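Local coordinates for protein chitinase (Chromobacterium violaceum, PDB 4TXG) that probably hydrolyses the glycosidic bonds of chitin as a family 18 glycoside hydrolase, and probably also binds this polysaccharide, at residues A[600-612]-A[622-636]. Residues are numbered along the deposited sequence; the frame is centred on the assembly and turned at random.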
loop_
_atom_site.group_PDB
_atom_site.type_symbol
_atom_site.label_atom_id
_atom_site.label_comp_id
_atom_site.label_asym_id
_atom_site.label_seq_id
_atom_site.Cartn_x
_atom_site.Cartn_y
_atom_site.Cartn_z
ATOM N N VAL A 600 8.573 -3.868 -5.553
ATOM C CA VAL A 600 7.506 -3.306 -6.356
ATOM C C VAL A 600 6.301 -4.233 -6.301
ATOM O O VAL A 600 6.450 -5.457 -6.355
ATOM C CB VAL A 600 7.950 -3.104 -7.833
ATOM C CG1 VAL A 600 6.789 -2.634 -8.689
ATOM C CG2 VAL A 600 9.116 -2.111 -7.934
ATOM N N MET A 601 5.113 -3.643 -6.175
ATOM C CA MET A 601 3.864 -4.380 -6.205
ATOM C C MET A 601 3.106 -3.881 -7.440
ATOM O O MET A 601 3.297 -2.745 -7.846
ATOM C CB MET A 601 3.083 -4.152 -4.900
ATOM C CG MET A 601 1.641 -4.633 -4.891
ATOM S SD MET A 601 0.547 -3.363 -5.586
ATOM C CE MET A 601 0.402 -2.236 -4.187
ATOM N N PHE A 602 2.282 -4.716 -8.064
ATOM C CA PHE A 602 1.454 -4.199 -9.151
ATOM C C PHE A 602 0.051 -4.791 -9.134
ATOM O O PHE A 602 -0.157 -5.944 -8.747
ATOM C CB PHE A 602 2.136 -4.434 -10.518
ATOM C CG PHE A 602 2.601 -5.840 -10.740
ATOM C CD1 PHE A 602 1.756 -6.775 -11.305
ATOM C CD2 PHE A 602 3.884 -6.225 -10.395
ATOM C CE1 PHE A 602 2.181 -8.074 -11.523
ATOM C CE2 PHE A 602 4.313 -7.530 -10.611
ATOM C CZ PHE A 602 3.457 -8.450 -11.173
ATOM N N TRP A 603 -0.911 -3.948 -9.506
ATOM C CA TRP A 603 -2.286 -4.350 -9.748
ATOM C C TRP A 603 -2.550 -4.142 -11.233
ATOM O O TRP A 603 -2.397 -3.011 -11.692
ATOM C CB TRP A 603 -3.251 -3.487 -8.926
ATOM C CG TRP A 603 -4.671 -3.865 -9.145
ATOM C CD1 TRP A 603 -5.452 -3.545 -10.221
ATOM C CD2 TRP A 603 -5.473 -4.677 -8.291
ATOM N NE1 TRP A 603 -6.698 -4.112 -10.087
ATOM C CE2 TRP A 603 -6.741 -4.801 -8.902
ATOM C CE3 TRP A 603 -5.249 -5.307 -7.057
ATOM C CZ2 TRP A 603 -7.780 -5.532 -8.324
ATOM C CZ3 TRP A 603 -6.280 -6.024 -6.487
ATOM C CH2 TRP A 603 -7.530 -6.134 -7.118
ATOM N N GLU A 604 -2.922 -5.162 -12.007
ATOM C CA GLU A 604 -3.033 -6.567 -11.619
ATOM C C GLU A 604 -2.336 -7.389 -12.700
ATOM O O GLU A 604 -2.059 -6.878 -13.787
ATOM C CB GLU A 604 -4.503 -6.997 -11.506
ATOM C CG GLU A 604 -5.273 -6.693 -12.799
ATOM C CD GLU A 604 -6.684 -7.248 -12.827
ATOM O OE1 GLU A 604 -7.644 -6.443 -12.737
ATOM O OE2 GLU A 604 -6.833 -8.480 -12.960
ATOM N N LEU A 605 -2.073 -8.660 -12.418
ATOM C CA LEU A 605 -1.332 -9.511 -13.350
ATOM C C LEU A 605 -1.953 -9.540 -14.754
ATOM O O LEU A 605 -1.241 -9.483 -15.760
ATOM C CB LEU A 605 -1.228 -10.926 -12.783
ATOM C CG LEU A 605 -0.158 -11.065 -11.693
ATOM C CD1 LEU A 605 -0.453 -12.255 -10.780
ATOM C CD2 LEU A 605 1.209 -11.232 -12.346
ATOM N N ALA A 606 -3.279 -9.586 -14.824
ATOM C CA ALA A 606 -3.961 -9.728 -16.114
ATOM C C ALA A 606 -3.828 -8.502 -17.022
ATOM O O ALA A 606 -4.162 -8.566 -18.207
ATOM C CB ALA A 606 -5.428 -10.041 -15.896
ATOM N N GLY A 607 -3.354 -7.390 -16.477
ATOM C CA GLY A 607 -3.194 -6.184 -17.275
ATOM C C GLY A 607 -1.876 -6.076 -18.029
ATOM O O GLY A 607 -1.734 -5.224 -18.909
ATOM N N ASP A 608 -0.901 -6.913 -17.683
ATOM C CA ASP A 608 0.409 -6.870 -18.350
ATOM C C ASP A 608 0.253 -7.398 -19.779
ATOM O O ASP A 608 -0.718 -8.102 -20.083
ATOM C CB ASP A 608 1.434 -7.689 -17.561
ATOM C CG ASP A 608 2.879 -7.337 -17.907
ATOM O OD1 ASP A 608 3.120 -6.492 -18.798
ATOM O OD2 ASP A 608 3.778 -7.930 -17.272
ATOM N N TYR A 609 1.200 -7.069 -20.655
ATOM C CA TYR A 609 0.978 -7.253 -22.085
ATOM C C TYR A 609 2.148 -7.872 -22.845
ATOM O O TYR A 609 3.281 -7.850 -22.380
ATOM C CB TYR A 609 0.626 -5.903 -22.722
ATOM C CG TYR A 609 1.708 -4.838 -22.611
ATOM C CD1 TYR A 609 2.732 -4.759 -23.558
ATOM C CD2 TYR A 609 1.691 -3.901 -21.584
ATOM C CE1 TYR A 609 3.713 -3.788 -23.476
ATOM C CE2 TYR A 609 2.673 -2.915 -21.500
ATOM C CZ TYR A 609 3.679 -2.870 -22.449
ATOM O OH TYR A 609 4.660 -1.907 -22.377
ATOM N N ASP A 610 1.840 -8.431 -24.015
ATOM C CA ASP A 610 2.822 -8.840 -25.016
ATOM C C ASP A 610 2.229 -8.656 -26.403
ATOM O O ASP A 610 1.005 -8.663 -26.573
ATOM C CB ASP A 610 3.239 -10.307 -24.847
ATOM C CG ASP A 610 4.380 -10.495 -23.866
ATOM O OD1 ASP A 610 5.381 -9.748 -23.939
ATOM O OD2 ASP A 610 4.279 -11.415 -23.031
ATOM N N TRP A 611 3.094 -8.505 -27.397
ATOM C CA TRP A 611 2.651 -8.529 -28.783
ATOM C C TRP A 611 2.372 -9.963 -29.206
ATOM O O TRP A 611 3.228 -10.839 -29.065
ATOM C CB TRP A 611 3.696 -7.903 -29.707
ATOM C CG TRP A 611 3.271 -7.872 -31.149
ATOM C CD1 TRP A 611 3.714 -8.685 -32.151
ATOM C CD2 TRP A 611 2.313 -6.987 -31.745
ATOM N NE1 TRP A 611 3.099 -8.355 -33.340
ATOM C CE2 TRP A 611 2.233 -7.321 -33.113
ATOM C CE3 TRP A 611 1.515 -5.949 -31.254
ATOM C CZ2 TRP A 611 1.382 -6.649 -33.996
ATOM C CZ3 TRP A 611 0.677 -5.284 -32.131
ATOM C CH2 TRP A 611 0.621 -5.631 -33.486
ATOM N N LYS A 612 1.174 -10.199 -29.725
ATOM C CA LYS A 612 0.793 -11.532 -30.183
ATOM C C LYS A 612 0.580 -11.543 -31.694
ATOM O O LYS A 612 -0.489 -11.188 -32.176
ATOM C CB LYS A 612 -0.471 -11.998 -29.458
ATOM C CG LYS A 612 -0.320 -12.029 -27.946
ATOM C CD LYS A 612 0.700 -13.078 -27.537
ATOM C CE LYS A 612 0.875 -13.123 -26.033
ATOM N NZ LYS A 612 1.910 -14.118 -25.635
ATOM N N TYR A 622 -1.699 -6.474 -29.383
ATOM C CA TYR A 622 -1.293 -6.729 -28.009
ATOM C C TYR A 622 -2.382 -7.479 -27.252
ATOM O O TYR A 622 -3.570 -7.323 -27.518
ATOM C CB TYR A 622 -0.971 -5.431 -27.268
ATOM C CG TYR A 622 0.306 -4.759 -27.709
ATOM C CD1 TYR A 622 1.528 -5.125 -27.161
ATOM C CD2 TYR A 622 0.286 -3.748 -28.666
ATOM C CE1 TYR A 622 2.705 -4.507 -27.554
ATOM C CE2 TYR A 622 1.460 -3.112 -29.062
ATOM C CZ TYR A 622 2.663 -3.502 -28.503
ATOM O OH TYR A 622 3.831 -2.892 -28.894
ATOM N N PHE A 623 -1.964 -8.288 -26.293
ATOM C CA PHE A 623 -2.906 -9.028 -25.476
ATOM C C PHE A 623 -2.180 -9.355 -24.186
ATOM O O PHE A 623 -1.088 -8.832 -23.934
ATOM C CB PHE A 623 -3.393 -10.289 -26.204
ATOM C CG PHE A 623 -4.647 -10.904 -25.612
ATOM C CD1 PHE A 623 -5.816 -10.163 -25.504
ATOM C CD2 PHE A 623 -4.647 -12.220 -25.177
ATOM C CE1 PHE A 623 -6.968 -10.723 -24.963
ATOM C CE2 PHE A 623 -5.793 -12.792 -24.643
ATOM C CZ PHE A 623 -6.952 -12.040 -24.535
ATOM N N ILE A 624 -2.788 -10.216 -23.382
ATOM C CA ILE A 624 -2.240 -10.604 -22.094
ATOM C C ILE A 624 -0.812 -11.128 -22.231
ATOM O O ILE A 624 -0.537 -11.981 -23.080
ATOM C CB ILE A 624 -3.127 -11.684 -21.449
ATOM C CG1 ILE A 624 -4.523 -11.123 -21.156
ATOM C CG2 ILE A 624 -2.464 -12.256 -20.207
ATOM C CD1 ILE A 624 -5.520 -12.190 -20.686
ATOM N N GLY A 625 0.097 -10.603 -21.414
ATOM C CA GLY A 625 1.485 -11.015 -21.496
ATOM C C GLY A 625 2.278 -10.615 -20.276
ATOM O O GLY A 625 1.711 -10.386 -19.210
ATOM N N THR A 626 3.597 -10.535 -20.430
ATOM C CA THR A 626 4.459 -10.313 -19.272
ATOM C C THR A 626 5.560 -9.274 -19.490
ATOM O O THR A 626 6.582 -9.320 -18.814
ATOM C CB THR A 626 5.148 -11.628 -18.829
ATOM O OG1 THR A 626 5.983 -12.113 -19.890
ATOM C CG2 THR A 626 4.114 -12.693 -18.460
ATOM N N THR A 627 5.360 -8.338 -20.413
ATOM C CA THR A 627 6.415 -7.361 -20.722
ATOM C C THR A 627 6.876 -6.541 -19.508
ATOM O O THR A 627 8.078 -6.430 -19.243
ATOM C CB THR A 627 5.965 -6.404 -21.837
ATOM O OG1 THR A 627 5.850 -7.144 -23.055
ATOM C CG2 THR A 627 6.983 -5.278 -22.039
ATOM N N LEU A 628 5.938 -5.976 -18.758
ATOM C CA LEU A 628 6.329 -5.106 -17.649
ATOM C C LEU A 628 6.939 -5.891 -16.476
ATOM O O LEU A 628 7.943 -5.479 -15.892
ATOM C CB LEU A 628 5.135 -4.278 -17.168
ATOM C CG LEU A 628 4.505 -3.377 -18.231
ATOM C CD1 LEU A 628 3.400 -2.526 -17.613
ATOM C CD2 LEU A 628 5.549 -2.492 -18.921
ATOM N N THR A 629 6.347 -7.028 -16.143
ATOM C CA THR A 629 6.906 -7.869 -15.093
ATOM C C THR A 629 8.278 -8.405 -15.509
ATOM O O THR A 629 9.180 -8.520 -14.681
ATOM C CB THR A 629 5.948 -9.015 -14.751
ATOM O OG1 THR A 629 4.755 -8.455 -14.187
ATOM C CG2 THR A 629 6.571 -9.963 -13.742
ATOM N N SER A 630 8.444 -8.706 -16.796
ATOM C CA SER A 630 9.731 -9.187 -17.288
ATOM C C SER A 630 10.800 -8.103 -17.184
ATOM O O SER A 630 11.964 -8.383 -16.875
ATOM C CB SER A 630 9.619 -9.674 -18.736
ATOM O OG SER A 630 8.827 -10.850 -18.808
ATOM N N LEU A 631 10.402 -6.865 -17.453
ATOM C CA LEU A 631 11.322 -5.741 -17.322
ATOM C C LEU A 631 11.731 -5.563 -15.868
ATOM O O LEU A 631 12.912 -5.377 -15.573
ATOM C CB LEU A 631 10.693 -4.452 -17.857
ATOM C CG LEU A 631 11.494 -3.157 -17.670
ATOM C CD1 LEU A 631 12.860 -3.238 -18.334
ATOM C CD2 LEU A 631 10.691 -1.970 -18.223
ATOM N N LEU A 632 10.760 -5.623 -14.959
ATOM C CA LEU A 632 11.069 -5.531 -13.531
ATOM C C LEU A 632 12.021 -6.657 -13.099
ATOM O O LEU A 632 13.036 -6.419 -12.434
ATOM C CB LEU A 632 9.785 -5.584 -12.695
ATOM C CG LEU A 632 8.887 -4.353 -12.730
ATOM C CD1 LEU A 632 7.556 -4.658 -12.054
ATOM C CD2 LEU A 632 9.575 -3.169 -12.068
ATOM N N TYR A 633 11.683 -7.885 -13.473
ATOM C CA TYR A 633 12.494 -9.031 -13.089
ATOM C C TYR A 633 13.904 -8.981 -13.678
ATOM O O TYR A 633 14.886 -9.274 -12.990
ATOM C CB TYR A 633 11.818 -10.345 -13.498
ATOM C CG TYR A 633 12.692 -11.521 -13.164
ATOM C CD1 TYR A 633 12.893 -11.899 -11.842
ATOM C CD2 TYR A 633 13.367 -12.218 -14.159
ATOM C CE1 TYR A 633 13.724 -12.949 -11.520
ATOM C CE2 TYR A 633 14.203 -13.270 -13.848
ATOM C CZ TYR A 633 14.374 -13.635 -12.529
ATOM O OH TYR A 633 15.208 -14.683 -12.211
ATOM N N ASN A 634 14.012 -8.628 -14.955
ATOM C CA ASN A 634 15.324 -8.570 -15.597
ATOM C C ASN A 634 16.201 -7.486 -14.971
ATOM O O ASN A 634 17.415 -7.632 -14.875
ATOM C CB ASN A 634 15.177 -8.329 -17.102
ATOM C CG ASN A 634 14.672 -9.561 -17.839
ATOM O OD1 ASN A 634 14.944 -10.696 -17.433
ATOM N ND2 ASN A 634 13.932 -9.344 -18.925
ATOM N N THR A 635 15.568 -6.404 -14.541
ATOM C CA THR A 635 16.277 -5.324 -13.873
ATOM C C THR A 635 16.736 -5.745 -12.476
ATOM O O THR A 635 17.878 -5.502 -12.094
ATOM C CB THR A 635 15.390 -4.078 -13.773
ATOM O OG1 THR A 635 14.977 -3.687 -15.090
ATOM C CG2 THR A 635 16.139 -2.929 -13.107
ATOM N N PHE A 636 15.854 -6.400 -11.725
ATOM C CA PHE A 636 16.129 -6.686 -10.314
ATOM C C PHE A 636 16.860 -8.015 -10.037
ATOM O O PHE A 636 17.225 -8.282 -8.889
ATOM C CB PHE A 636 14.812 -6.666 -9.524
ATOM C CG PHE A 636 14.131 -5.318 -9.495
ATOM C CD1 PHE A 636 14.865 -4.142 -9.623
ATOM C CD2 PHE A 636 12.751 -5.234 -9.305
ATOM C CE1 PHE A 636 14.240 -2.902 -9.579
ATOM C CE2 PHE A 636 12.111 -4.003 -9.265
ATOM C CZ PHE A 636 12.860 -2.825 -9.400
HETATM O O HOH W 1 0.779 -11.327 -16.522
HETATM O O HOH W 2 3.036 -9.901 -15.622
HETATM O O HOH W 3 7.351 -10.655 -22.278
HETATM O O HOH W 4 4.728 -13.940 -22.068
#
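One face of the Tyr622 ring receives the edge of Trp611, whose CE3 stands 3.6 Å from Tyr622 CE2 with the ring planes 78° apart, an edge-to-face pair. Tyr609 completes an aromatic cluster, Tyr609 CD1 against Tyr622 CD1, the two rings steeply turned to each other. Over a face of Tyr609 sits Thr627 CB, 4.2 Å from the ring centroid in a CH-pi contact, while Leu628 CG packs obliquely against Tyr609 CE2. Val600 CG2 meets the edge of Phe636, and Phe602 CZ obliquely approaches Thr629 OG1, which is hydrogen-bonded to Tyr463 OH.

Two aspartates grip the start of helix 627-636. The Asp608 carboxylate, swung away from its own amide (chi1 -161°), reaches the amides of Leu628 and Thr629: OD1 takes Leu628 N at 2.9 Å through its syn lone pair, and OD2 takes Thr629 N at 2.9 Å in a nearly straight bond (171°). OD1 also accepts Tyr609 N from above the carboxylate plane. These amide bonds would probably stabilise the negative charge. Asp610 OD2 accepts Thr626 N at 2.8 Å, again well out of plane.

Asp610 and Phe623 exchange backbone hydrogen bonds in hairpin 609-612/621-624, which leads through Gly625 and Thr626 into the helix. Helix 627-636 lies antiparallel to strand 600-603, a strand of the GH18 TIM barrel, paired with 155-161 and 457-462; helix 582-594 also packs against this pair, and helix 522-530 against the hairpin.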